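PDB 7CUP: 2,5-dihydroxypyridine 5,6-dioxygenase from Pseudomonas putida KT2440, which catalyses the oxygen-dependent cleavage of the 2,5-dihydroxypyridine ring between carbons 5 and 6, giving N-formylmaleamate in aerobic nicotinate degradation with an iron cofactor. Local coordinates for residues A[205-210]-A[226-231]; A[152-157]-A[164-169]; A[55-60]-A[88-93]; A[19-24]-A[48-53]. All coordinates share one frame; numbering follows the deposited sequence.

Interaction 1 (A[205-210]-A[226-231])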
loop_
_atom_site.group_PDB
_atom_site.type_symbol
_atom_site.label_atom_id
_atom_site.label_comp_id
_atom_site.label_asym_id
_atom_site.label_seq_id
_atom_site.Cartn_x
_atom_site.Cartn_y
_atom_site.Cartn_z
ATOM N N GLU A 205 3.971 17.984 -50.446
ATOM C CA GLU A 205 2.921 18.292 -51.458
ATOM C C GLU A 205 2.011 17.080 -51.662
ATOM O O GLU A 205 2.552 15.989 -51.892
ATOM C CB GLU A 205 3.549 18.606 -52.831
ATOM C CG GLU A 205 4.093 20.017 -52.952
ATOM C CD GLU A 205 3.056 21.078 -53.276
ATOM O OE1 GLU A 205 2.898 22.044 -52.483
ATOM O OE2 GLU A 205 2.416 20.949 -54.336
ATOM N N GLY A 206 0.697 17.294 -51.675
ATOM C CA GLY A 206 -0.257 16.339 -52.277
ATOM C C GLY A 206 -1.371 15.950 -51.320
ATOM O O GLY A 206 -1.817 16.815 -50.547
ATOM N N THR A 207 -1.785 14.683 -51.365
ATOM C CA THR A 207 -2.964 14.134 -50.651
ATOM C C THR A 207 -2.548 12.919 -49.806
ATOM O O THR A 207 -1.914 11.976 -50.351
ATOM C CB THR A 207 -4.061 13.765 -51.656
ATOM O OG1 THR A 207 -4.181 14.904 -52.499
ATOM C CG2 THR A 207 -5.404 13.459 -51.031
ATOM N N LEU A 208 -2.898 12.944 -48.514
ATOM C CA LEU A 208 -2.879 11.733 -47.661
ATOM C C LEU A 208 -4.317 11.422 -47.258
ATOM O O LEU A 208 -4.962 12.292 -46.668
ATOM C CB LEU A 208 -1.963 11.967 -46.458
ATOM C CG LEU A 208 -0.476 12.044 -46.799
ATOM C CD1 LEU A 208 0.309 12.682 -45.660
ATOM C CD2 LEU A 208 0.098 10.672 -47.178
ATOM N N VAL A 209 -4.796 10.231 -47.629
ATOM C CA VAL A 209 -6.165 9.763 -47.275
ATOM C C VAL A 209 -6.041 8.791 -46.097
ATOM O O VAL A 209 -5.414 7.714 -46.231
ATOM C CB VAL A 209 -6.893 9.128 -48.477
ATOM C CG1 VAL A 209 -8.200 8.449 -48.062
ATOM C CG2 VAL A 209 -7.123 10.164 -49.578
ATOM N N LEU A 210 -6.630 9.160 -44.974
ATOM C CA LEU A 210 -6.871 8.173 -43.898
ATOM C C LEU A 210 -8.045 7.340 -44.394
ATOM O O LEU A 210 -9.133 7.884 -44.526
ATOM C CB LEU A 210 -7.181 8.883 -42.579
ATOM C CG LEU A 210 -5.984 9.462 -41.835
ATOM C CD1 LEU A 210 -5.300 10.548 -42.649
ATOM C CD2 LEU A 210 -6.432 10.027 -40.500
ATOM N N ARG A 226 -13.415 7.911 -44.408
ATOM C CA ARG A 226 -12.157 8.512 -44.900
ATOM C C ARG A 226 -11.983 9.933 -44.364
ATOM O O ARG A 226 -12.967 10.657 -44.173
ATOM C CB ARG A 226 -12.168 8.495 -46.428
ATOM C CG ARG A 226 -12.146 7.091 -46.992
ATOM C CD ARG A 226 -11.943 7.091 -48.485
ATOM N NE ARG A 226 -11.622 5.744 -48.910
ATOM C CZ ARG A 226 -11.701 5.303 -50.161
ATOM N NH1 ARG A 226 -12.114 6.117 -51.119
ATOM N NH2 ARG A 226 -11.367 4.051 -50.440
ATOM N N ILE A 227 -10.741 10.303 -44.100
ATOM C CA ILE A 227 -10.341 11.725 -43.953
ATOM C C ILE A 227 -9.356 11.991 -45.075
ATOM O O ILE A 227 -8.431 11.179 -45.215
ATOM C CB ILE A 227 -9.741 12.012 -42.570
ATOM C CG1 ILE A 227 -10.708 11.606 -41.454
ATOM C CG2 ILE A 227 -9.326 13.465 -42.462
ATOM C CD1 ILE A 227 -10.083 11.662 -40.086
ATOM N N THR A 228 -9.625 13.023 -45.879
ATOM C CA THR A 228 -8.696 13.531 -46.917
ATOM C C THR A 228 -7.939 14.744 -46.365
ATOM O O THR A 228 -8.599 15.716 -45.931
ATOM C CB THR A 228 -9.456 13.906 -48.196
ATOM O OG1 THR A 228 -10.236 12.785 -48.595
ATOM C CG2 THR A 228 -8.518 14.275 -49.325
ATOM N N LEU A 229 -6.609 14.678 -46.370
ATOM C CA LEU A 229 -5.711 15.810 -46.022
ATOM C C LEU A 229 -5.035 16.316 -47.302
ATOM O O LEU A 229 -4.348 15.527 -47.991
ATOM C CB LEU A 229 -4.661 15.351 -45.007
ATOM C CG LEU A 229 -5.215 14.603 -43.800
ATOM C CD1 LEU A 229 -4.088 13.996 -42.992
ATOM C CD2 LEU A 229 -6.035 15.540 -42.950
ATOM N N GLU A 230 -5.260 17.588 -47.608
ATOM C CA GLU A 230 -4.578 18.307 -48.716
ATOM C C GLU A 230 -3.401 19.045 -48.081
ATOM O O GLU A 230 -3.620 19.792 -47.085
ATOM C CB GLU A 230 -5.563 19.213 -49.464
ATOM C CG GLU A 230 -6.576 18.427 -50.286
ATOM C CD GLU A 230 -7.950 19.070 -50.429
ATOM O OE1 GLU A 230 -8.097 20.276 -50.102
ATOM O OE2 GLU A 230 -8.891 18.359 -50.866
ATOM N N ILE A 231 -2.207 18.786 -48.609
ATOM C CA ILE A 231 -0.906 19.314 -48.105
ATOM C C ILE A 231 -0.291 20.197 -49.197
ATOM O O ILE A 231 -0.185 19.731 -50.344
ATOM C CB ILE A 231 0.011 18.140 -47.716
ATOM C CG1 ILE A 231 -0.590 17.349 -46.546
ATOM C CG2 ILE A 231 1.422 18.609 -47.407
ATOM C CD1 ILE A 231 -0.370 15.863 -46.676
#
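Leu208 and Ile231 meet methyl against methyl on the buried side of an antiparallel strand pair, their CD1 atoms 3.4 Å apart, tighter than usual for two carbons. Next along the same face, Leu210 CG stands anti to the carbonyl carbon (chi1 -78°), and with chi2 at 63° its CD1 turns to Leu229 CD1, 3.7 Å away, and CD2 to Ile227 CD1. The opposite face is looser and more polar, partly open to solvent at Thr207, Thr228 and Glu230, though Val209 is buried there. Thr207 CG2 touches Thr228 CG2 at 3.6 Å, Val209 CG2 approaches Thr228 OG1 loosely, and Val209 CG1 lies 4.0 Å from Arg226 CD. Arg226 turns its NE to Asp211 in a salt bridge. Six backbone bonds hold the register, the straightest being Gly206 N to Ile231 O at 2.9 Å and 174°. Gly206 has backbone angles at which any side chain would collide with the preceding carbonyl. The leucine face rests on Phe299, Phe301, Ile321 and Leu323. The side chain of Leu208 is about 12 Å from the bound iron. The arrangement is that of an amphipathic antiparallel sheet laid on a second sheet, whose strands carry the iron ligands His265, Ser302 and Asp320.

Interaction 2 (A[152-157]-A[164-169])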
loop_
_atom_site.group_PDB
_atom_site.type_symbol
_atom_site.label_atom_id
_atom_site.label_comp_id
_atom_site.label_asym_id
_atom_site.label_seq_id
_atom_site.Cartn_x
_atom_site.Cartn_y
_atom_site.Cartn_z
ATOM N N ALA A 152 18.245 8.590 -50.172
ATOM C CA ALA A 152 17.027 8.929 -50.960
ATOM C C ALA A 152 16.932 10.448 -51.083
ATOM O O ALA A 152 17.362 11.134 -50.148
ATOM C CB ALA A 152 15.765 8.371 -50.336
ATOM N N ARG A 153 16.396 10.946 -52.197
ATOM C CA ARG A 153 16.323 12.404 -52.496
ATOM C C ARG A 153 14.879 12.892 -52.345
ATOM O O ARG A 153 14.685 14.112 -52.092
ATOM C CB ARG A 153 16.894 12.677 -53.894
ATOM C CG ARG A 153 18.415 12.720 -53.943
ATOM C CD ARG A 153 18.970 13.929 -53.198
ATOM N NE ARG A 153 19.390 15.050 -54.049
ATOM C CZ ARG A 153 18.642 16.105 -54.412
ATOM N NH1 ARG A 153 17.376 16.213 -54.039
ATOM N NH2 ARG A 153 19.173 17.053 -55.171
ATOM N N SER A 154 13.920 11.974 -52.510
ATOM C CA SER A 154 12.465 12.180 -52.289
ATOM C C SER A 154 11.842 10.910 -51.684
ATOM O O SER A 154 12.331 9.781 -51.980
ATOM C CB SER A 154 11.776 12.533 -53.573
ATOM O OG SER A 154 11.582 11.366 -54.364
ATOM N N LEU A 155 10.772 11.083 -50.900
ATOM C CA LEU A 155 9.862 9.972 -50.515
ATOM C C LEU A 155 8.501 10.215 -51.176
ATOM O O LEU A 155 8.060 11.386 -51.201
ATOM C CB LEU A 155 9.768 9.889 -48.985
ATOM C CG LEU A 155 8.804 8.836 -48.428
ATOM C CD1 LEU A 155 9.243 8.379 -47.045
ATOM C CD2 LEU A 155 7.380 9.368 -48.377
ATOM N N HIS A 156 7.855 9.158 -51.687
ATOM C CA HIS A 156 6.513 9.283 -52.322
ATOM C C HIS A 156 5.543 8.218 -51.799
ATOM O O HIS A 156 5.903 7.009 -51.757
ATOM C CB HIS A 156 6.599 9.286 -53.871
ATOM C CG HIS A 156 5.440 9.999 -54.500
ATOM N ND1 HIS A 156 5.512 11.333 -54.904
ATOM C CD2 HIS A 156 4.160 9.610 -54.711
ATOM C CE1 HIS A 156 4.335 11.720 -55.368
ATOM N NE2 HIS A 156 3.483 10.677 -55.262
ATOM N N VAL A 157 4.307 8.621 -51.506
ATOM C CA VAL A 157 3.273 7.650 -51.056
ATOM C C VAL A 157 2.074 7.688 -51.998
ATOM O O VAL A 157 1.580 8.797 -52.293
ATOM C CB VAL A 157 2.856 7.911 -49.608
ATOM C CG1 VAL A 157 1.722 6.987 -49.185
ATOM C CG2 VAL A 157 4.056 7.754 -48.685
ATOM N N ASP A 164 -1.607 10.377 -52.540
ATOM C CA ASP A 164 -0.619 10.751 -53.588
ATOM C C ASP A 164 0.200 11.917 -53.033
ATOM O O ASP A 164 -0.231 13.064 -53.117
ATOM C CB ASP A 164 -1.326 11.046 -54.915
ATOM C CG ASP A 164 -0.367 11.159 -56.091
ATOM O OD1 ASP A 164 -0.639 11.991 -56.969
ATOM O OD2 ASP A 164 0.640 10.417 -56.121
ATOM N N PHE A 165 1.315 11.599 -52.383
ATOM C CA PHE A 165 2.040 12.498 -51.453
ATOM C C PHE A 165 3.525 12.496 -51.840
ATOM O O PHE A 165 4.109 11.405 -52.049
ATOM C CB PHE A 165 1.811 12.025 -50.008
ATOM C CG PHE A 165 2.567 12.811 -48.971
ATOM C CD1 PHE A 165 2.166 14.094 -48.630
ATOM C CD2 PHE A 165 3.716 12.296 -48.395
ATOM C CE1 PHE A 165 2.880 14.831 -47.700
ATOM C CE2 PHE A 165 4.429 13.034 -47.467
ATOM C CZ PHE A 165 4.017 14.303 -47.130
ATOM N N HIS A 166 4.126 13.679 -51.928
ATOM C CA HIS A 166 5.549 13.819 -52.327
ATOM C C HIS A 166 6.277 14.648 -51.282
ATOM O O HIS A 166 5.798 15.745 -50.939
ATOM C CB HIS A 166 5.695 14.418 -53.740
ATOM C CG HIS A 166 7.052 14.190 -54.332
ATOM N ND1 HIS A 166 7.478 12.945 -54.782
ATOM C CD2 HIS A 166 8.096 15.032 -54.525
ATOM C CE1 HIS A 166 8.713 13.036 -55.237
ATOM N NE2 HIS A 166 9.117 14.309 -55.086
ATOM N N ALA A 167 7.419 14.136 -50.834
ATOM C CA ALA A 167 8.285 14.774 -49.818
ATOM C C ALA A 167 9.722 14.837 -50.324
ATOM O O ALA A 167 10.463 13.863 -50.235
ATOM C CB ALA A 167 8.202 13.998 -48.523
ATOM N N PRO A 168 10.187 15.999 -50.825
ATOM C CA PRO A 168 11.618 16.184 -51.063
ATOM C C PRO A 168 12.411 15.987 -49.752
ATOM O O PRO A 168 12.046 16.528 -48.712
ATOM C CB PRO A 168 11.709 17.619 -51.616
ATOM C CG PRO A 168 10.299 17.934 -52.091
ATOM C CD PRO A 168 9.395 17.202 -51.121
ATOM N N LEU A 169 13.486 15.209 -49.819
ATOM C CA LEU A 169 14.392 14.946 -48.668
ATOM C C LEU A 169 15.778 15.550 -48.923
ATOM O O LEU A 169 16.035 15.951 -50.078
ATOM C CB LEU A 169 14.475 13.432 -48.481
ATOM C CG LEU A 169 13.137 12.753 -48.213
ATOM C CD1 LEU A 169 13.292 11.245 -48.193
ATOM C CD2 LEU A 169 12.519 13.257 -46.925
#
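Leu169, His156 and Leu155 bury large areas in this strand pair, each in its own way. Leu169 leans back over the partner strand: its CD1 lies 3.9 Å from Leu155 CB, and its N bonds to Arg153 O at 2.8 Å. Leu155 pairs with Ala167 through two backbone bonds, on the same face as Val157 and Phe165. His156 lies on the other face, where its ring has Phe165 O 3.0 Å above the plane, over its centre, and polar partners at its edge. NE2 donates to Asp164 OD2 at 3.0 Å and 172°; OD2 lies in the ring plane, but the bond reaches it from above the carboxylate plane. ND1 faces His166 ND1 at 2.5 Å, a length so short that it is doubtful; the rings meet rim to rim, planes 47° apart. With CG anti to N (chi1 -154°), the ring extends across to the partner strand. A leucine in its place would probably leave Asp164 OD2 without its NE2 donor and His166 ND1 without its mate. Beyond 154-158 lie Tyr329 and Asp331, beyond 164-168 Glu205 and Thr207, while Phe299 and Ile266, of strands 299-303 and 263-269, pack under the apolar face.

Interaction 3 (A[55-60]-A[88-93])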
loop_
_atom_site.group_PDB
_atom_site.type_symbol
_atom_site.label_atom_id
_atom_site.label_comp_id
_atom_site.label_asym_id
_atom_site.label_seq_id
_atom_site.Cartn_x
_atom_site.Cartn_y
_atom_site.Cartn_z
ATOM N N TYR A 55 20.845 3.607 -9.483
ATOM C CA TYR A 55 20.074 4.495 -8.592
ATOM C C TYR A 55 18.818 4.891 -9.361
ATOM O O TYR A 55 18.836 4.817 -10.620
ATOM C CB TYR A 55 20.901 5.714 -8.162
ATOM C CG TYR A 55 21.472 6.552 -9.280
ATOM C CD1 TYR A 55 22.598 6.138 -9.978
ATOM C CD2 TYR A 55 20.900 7.757 -9.653
ATOM C CE1 TYR A 55 23.135 6.905 -11.005
ATOM C CE2 TYR A 55 21.413 8.534 -10.693
ATOM C CZ TYR A 55 22.537 8.100 -11.372
ATOM O OH TYR A 55 23.095 8.854 -12.353
ATOM N N ALA A 56 17.769 5.252 -8.628
ATOM C CA ALA A 56 16.520 5.821 -9.185
ATOM C C ALA A 56 16.530 7.337 -8.984
ATOM O O ALA A 56 17.070 7.852 -7.971
ATOM C CB ALA A 56 15.308 5.166 -8.553
ATOM N N VAL A 57 16.018 8.045 -9.986
ATOM C CA VAL A 57 15.748 9.499 -9.953
ATOM C C VAL A 57 14.248 9.678 -10.117
ATOM O O VAL A 57 13.713 9.153 -11.098
ATOM C CB VAL A 57 16.526 10.230 -11.051
ATOM C CG1 VAL A 57 16.213 11.708 -11.009
ATOM C CG2 VAL A 57 18.011 9.977 -10.898
ATOM N N GLU A 58 13.615 10.322 -9.143
ATOM C CA GLU A 58 12.181 10.640 -9.190
ATOM C C GLU A 58 12.052 12.143 -9.370
ATOM O O GLU A 58 12.594 12.894 -8.566
ATOM C CB GLU A 58 11.428 10.155 -7.954
ATOM C CG GLU A 58 9.976 10.519 -8.047
ATOM C CD GLU A 58 9.015 9.733 -7.181
ATOM O OE1 GLU A 58 9.477 9.148 -6.150
ATOM O OE2 GLU A 58 7.787 9.734 -7.552
ATOM N N LEU A 59 11.329 12.535 -10.397
ATOM C CA LEU A 59 10.950 13.940 -10.656
ATOM C C LEU A 59 9.467 14.106 -10.332
ATOM O O LEU A 59 8.655 13.238 -10.636
ATOM C CB LEU A 59 11.216 14.249 -12.129
ATOM C CG LEU A 59 12.670 14.126 -12.583
ATOM C CD1 LEU A 59 12.835 14.579 -14.008
ATOM C CD2 LEU A 59 13.575 14.934 -11.681
ATOM N N PRO A 60 9.076 15.264 -9.777
ATOM C CA PRO A 60 7.677 15.677 -9.750
ATOM C C PRO A 60 7.109 15.712 -11.173
ATOM O O PRO A 60 7.824 16.134 -12.107
ATOM C CB PRO A 60 7.734 17.123 -9.204
ATOM C CG PRO A 60 9.071 17.237 -8.499
ATOM C CD PRO A 60 9.981 16.298 -9.260
ATOM N N GLN A 88 18.926 17.156 -14.551
ATOM C CA GLN A 88 19.562 16.808 -15.840
ATOM C C GLN A 88 20.940 16.204 -15.536
ATOM O O GLN A 88 21.273 15.139 -16.151
ATOM C CB GLN A 88 19.588 18.035 -16.746
ATOM C CG GLN A 88 20.129 17.739 -18.130
ATOM C CD GLN A 88 20.326 19.002 -18.931
ATOM O OE1 GLN A 88 19.477 19.890 -18.940
ATOM N NE2 GLN A 88 21.469 19.088 -19.585
ATOM N N ARG A 89 21.739 16.829 -14.657
ATOM C CA ARG A 89 23.121 16.340 -14.357
ATOM C C ARG A 89 23.057 14.985 -13.637
ATOM O O ARG A 89 24.024 14.221 -13.703
ATOM C CB ARG A 89 23.912 17.344 -13.502
ATOM C CG ARG A 89 24.225 18.675 -14.176
ATOM C CD ARG A 89 25.450 18.501 -15.029
ATOM N NE ARG A 89 25.871 19.629 -15.847
ATOM C CZ ARG A 89 26.560 20.677 -15.414
ATOM N NH1 ARG A 89 26.847 20.835 -14.137
ATOM N NH2 ARG A 89 26.927 21.607 -16.263
ATOM N N ALA A 90 21.988 14.718 -12.891
ATOM C CA ALA A 90 21.830 13.449 -12.149
ATOM C C ALA A 90 21.651 12.312 -13.151
ATOM O O ALA A 90 22.164 11.199 -12.911
ATOM C CB ALA A 90 20.685 13.547 -11.163
ATOM N N LEU A 91 21.046 12.603 -14.291
ATOM C CA LEU A 91 20.873 11.623 -15.393
ATOM C C LEU A 91 22.151 11.548 -16.239
ATOM O O LEU A 91 22.533 10.433 -16.608
ATOM C CB LEU A 91 19.664 12.045 -16.223
ATOM C CG LEU A 91 18.348 12.074 -15.448
ATOM C CD1 LEU A 91 17.222 12.579 -16.327
ATOM C CD2 LEU A 91 17.985 10.702 -14.899
ATOM N N GLU A 92 22.787 12.685 -16.533
ATOM C CA GLU A 92 24.088 12.743 -17.273
ATOM C C GLU A 92 25.181 11.938 -16.566
ATOM O O GLU A 92 26.098 11.446 -17.254
ATOM C CB GLU A 92 24.532 14.196 -17.429
ATOM C CG GLU A 92 23.692 14.913 -18.436
ATOM C CD GLU A 92 24.062 16.369 -18.628
ATOM O OE1 GLU A 92 24.976 16.868 -17.955
ATOM O OE2 GLU A 92 23.443 16.982 -19.477
ATOM N N ALA A 93 25.088 11.814 -15.245
ATOM C CA ALA A 93 26.024 11.006 -14.423
ATOM C C ALA A 93 26.003 9.551 -14.866
ATOM O O ALA A 93 27.038 8.909 -14.749
ATOM C CB ALA A 93 25.689 11.126 -12.950
#
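The Tyr55 ring meets the helix by its edge: Ala90 O lies in the ring plane beside the hydroxyl, and no atom of 88-93 sits over either face. The hydroxyl donates to this carbonyl at 2.6 Å, almost straight on, the C=O...donor angle being 177°. CG stands between the backbone N and the carbonyl carbon (chi1 56°), which swings the ring toward the helix end, where OH also touches Ala93 CB at 3.5 Å. A phenylalanine here would probably leave Ala90 O without its hydroxyl donor and the helix end less firmly tied. On the helix itself, Gln88 NE2, also bonded to Gln111 OE1, gives a 2.9 Å bond to Glu92 OE2, in the amide plane but from above the carboxylate plane. Beside the tyrosine the packing is apolar: Val57 CG2 rests 4.1 Å from Leu91 CD2 and more loosely on Ala90 CB. Strand and helix axes run nearly antiparallel, at 158°, with a closest approach of 9.8 Å. Strand 53-58 is the edge of the parallel sheet within the chain, bonded to 26-31; on its far side Ala56 and Glu58 pair antiparallel with a strand of the second subunit. Helix 85-92 covers one face, Leu91 touching Leu30 of strand 26-31 and Ile112 of helix 107-114.

Interaction 4 (A[19-24]-A[48-53])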
loop_
_atom_site.group_PDB
_atom_site.type_symbol
_atom_site.label_atom_id
_atom_site.label_comp_id
_atom_site.label_asym_id
_atom_site.label_seq_id
_atom_site.Cartn_x
_atom_site.Cartn_y
_atom_site.Cartn_z
ATOM N N SER A 19 21.693 -3.421 -24.573
ATOM C CA SER A 19 22.030 -1.989 -24.363
ATOM C C SER A 19 23.454 -1.809 -23.800
ATOM O O SER A 19 23.789 -0.677 -23.410
ATOM C CB SER A 19 20.996 -1.319 -23.466
ATOM O OG SER A 19 19.746 -1.203 -24.111
ATOM N N ARG A 20 24.249 -2.873 -23.710
ATOM C CA ARG A 20 25.683 -2.856 -23.311
ATOM C C ARG A 20 25.831 -2.443 -21.847
ATOM O O ARG A 20 26.863 -1.845 -21.465
ATOM C CB ARG A 20 26.511 -2.023 -24.302
ATOM C CG ARG A 20 26.680 -2.743 -25.638
ATOM C CD ARG A 20 27.765 -2.244 -26.585
ATOM N NE ARG A 20 27.180 -2.048 -27.912
ATOM C CZ ARG A 20 26.785 -3.013 -28.760
ATOM N NH1 ARG A 20 26.921 -4.291 -28.439
ATOM N NH2 ARG A 20 26.253 -2.690 -29.933
ATOM N N VAL A 21 24.870 -2.811 -21.007
ATOM C CA VAL A 21 25.032 -2.636 -19.540
ATOM C C VAL A 21 25.845 -3.813 -19.020
ATOM O O VAL A 21 25.519 -4.944 -19.347
ATOM C CB VAL A 21 23.683 -2.553 -18.832
ATOM C CG1 VAL A 21 23.840 -2.590 -17.337
ATOM C CG2 VAL A 21 22.914 -1.334 -19.294
ATOM N N ASP A 22 26.865 -3.534 -18.221
ATOM C CA ASP A 22 27.690 -4.558 -17.529
ATOM C C ASP A 22 28.284 -3.887 -16.298
ATOM O O ASP A 22 27.895 -2.747 -15.985
ATOM C CB ASP A 22 28.762 -5.150 -18.462
ATOM C CG ASP A 22 29.729 -4.113 -19.009
ATOM O OD1 ASP A 22 29.983 -3.099 -18.323
ATOM O OD2 ASP A 22 30.165 -4.294 -20.163
ATOM N N GLU A 23 29.233 -4.550 -15.663
ATOM C CA GLU A 23 29.827 -4.109 -14.383
ATOM C C GLU A 23 30.569 -2.787 -14.579
ATOM O O GLU A 23 30.906 -2.196 -13.582
ATOM C CB GLU A 23 30.738 -5.196 -13.798
ATOM C CG GLU A 23 32.077 -5.340 -14.497
ATOM C CD GLU A 23 32.049 -6.025 -15.856
ATOM O OE1 GLU A 23 31.054 -6.737 -16.161
ATOM O OE2 GLU A 23 33.023 -5.852 -16.619
ATOM N N THR A 24 30.853 -2.315 -15.790
ATOM C CA THR A 24 31.588 -1.021 -15.923
ATOM C C THR A 24 30.568 0.132 -15.891
ATOM O O THR A 24 30.960 1.321 -15.857
ATOM C CB THR A 24 32.449 -1.040 -17.188
ATOM O OG1 THR A 24 31.579 -1.028 -18.325
ATOM C CG2 THR A 24 33.299 -2.284 -17.253
ATOM N N GLN A 48 21.201 -4.355 -11.359
ATOM C CA GLN A 48 22.037 -4.967 -10.284
ATOM C C GLN A 48 22.447 -6.412 -10.645
ATOM O O GLN A 48 23.615 -6.759 -10.414
ATOM C CB GLN A 48 21.306 -4.867 -8.953
ATOM C CG GLN A 48 21.190 -3.444 -8.482
ATOM C CD GLN A 48 20.540 -3.332 -7.127
ATOM O OE1 GLN A 48 21.217 -3.339 -6.104
ATOM N NE2 GLN A 48 19.234 -3.157 -7.123
ATOM N N ARG A 49 21.573 -7.225 -11.236
ATOM C CA ARG A 49 21.964 -8.584 -11.680
ATOM C C ARG A 49 23.127 -8.503 -12.678
ATOM O O ARG A 49 23.961 -9.389 -12.648
ATOM C CB ARG A 49 20.780 -9.352 -12.259
ATOM C CG ARG A 49 19.834 -9.804 -11.166
ATOM C CD ARG A 49 19.089 -11.067 -11.479
ATOM N NE ARG A 49 18.654 -11.558 -10.182
ATOM C CZ ARG A 49 19.313 -12.443 -9.426
ATOM N NH1 ARG A 49 20.419 -13.034 -9.858
ATOM N NH2 ARG A 49 18.817 -12.767 -8.246
ATOM N N LEU A 50 23.197 -7.489 -13.530
ATOM C CA LEU A 50 24.288 -7.357 -14.525
ATOM C C LEU A 50 25.503 -6.705 -13.858
ATOM O O LEU A 50 26.456 -6.468 -14.577
ATOM C CB LEU A 50 23.807 -6.553 -15.732
ATOM C CG LEU A 50 22.647 -7.168 -16.520
ATOM C CD1 LEU A 50 22.112 -6.193 -17.572
ATOM C CD2 LEU A 50 23.046 -8.499 -17.155
ATOM N N LYS A 51 25.447 -6.460 -12.541
ATOM C CA LYS A 51 26.563 -5.933 -11.706
ATOM C C LYS A 51 26.849 -4.464 -12.039
ATOM O O LYS A 51 27.920 -3.983 -11.685
ATOM C CB LYS A 51 27.847 -6.746 -11.927
ATOM C CG LYS A 51 27.764 -8.236 -11.610
ATOM C CD LYS A 51 29.143 -8.895 -11.590
ATOM C CE LYS A 51 29.128 -10.412 -11.633
ATOM N NZ LYS A 51 28.802 -10.915 -12.993
ATOM N N ALA A 52 25.933 -3.774 -12.709
ATOM C CA ALA A 52 25.987 -2.310 -12.896
ATOM C C ALA A 52 25.717 -1.618 -11.556
ATOM O O ALA A 52 25.101 -2.215 -10.692
ATOM C CB ALA A 52 25.012 -1.906 -13.965
ATOM N N LYS A 53 26.259 -0.423 -11.363
ATOM C CA LYS A 53 25.823 0.519 -10.303
ATOM C C LYS A 53 24.450 1.068 -10.727
ATOM O O LYS A 53 24.266 1.325 -11.925
ATOM C CB LYS A 53 26.887 1.598 -10.136
ATOM C CG LYS A 53 28.250 1.067 -9.700
ATOM C CD LYS A 53 28.156 0.464 -8.302
ATOM C CE LYS A 53 29.384 -0.327 -7.908
ATOM N NZ LYS A 53 29.426 -0.501 -6.436
#
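Asp22, whose main chain passes beside Leu50 and Ala52, has one carboxylate oxygen held by two donors. OD1 takes the Thr24 hydroxyl at 2.6 Å on its syn lone pair and Thr24 N at 2.8 Å on the anti side, tilted out of the carboxylate plane, the latter at 158°. The second bond spans two residues and defines an Asx turn; chi1 of 60° tucks the carboxylate back over the following chain. The turn probably steadies the chain at 22-24, beside 48-53. Across the contact the evidence is packing rather than strong polar bonds. Val21 CG1, set anti to its own nitrogen, reaches between two partners, 3.6 Å from Ala52 CB and 4.0 Å from Leu50 CD1, the leucine and valine side chains crossing at about a right angle. Asp22 O also rests on Ala52 CB. Glu23 CA points its hydrogen at Lys51 O, 3.3 Å away, and the two CB atoms touch at 3.8 Å. The charged ends do not follow, since Glu23 OE1 and Lys51 NZ stay 5.7 Å apart. Both segments leave a helix by the same device: Arg20 and Lys51 take positive phi in Schellman motifs that end helices 5-18 and 37-49. The contact thus ties two helix exits together just before strands 26-31 and 53-58, neighbours at one side of the parallel sheet. Leu50 also leans on Leu16 and Lys17 of helix 5-18, and Val21 on Val27 and Leu96 of strands 26-31 and 96-99. Lys53 then opens strand 53-58 through backbone bonds with Gln25 and Val27, while Arg49 forms a salt bridge with Glu13 of the third subunit.

From the N terminus the four contacts come in series, none nested in or crossing another. Interaction 4 closes the first loop, round strand 26-31 and helix 37-49. Interaction 3 starts almost where it ends, since helix 37-49 leads into strand 53-58, and closes a longer loop through residues 61-87; together they knit one edge of the parallel sheet, and both touch the second subunit. Interaction 2 is a short hairpin, and interaction 1 encloses residues 211-225. These last two join directly: Thr207 O meets Asp164 N and Glu205 O meets His166 N in probable hydrogen bonds. Their centres lie about 40 to 48 Å from those of the first pair, on the opposite side of the chain's centre.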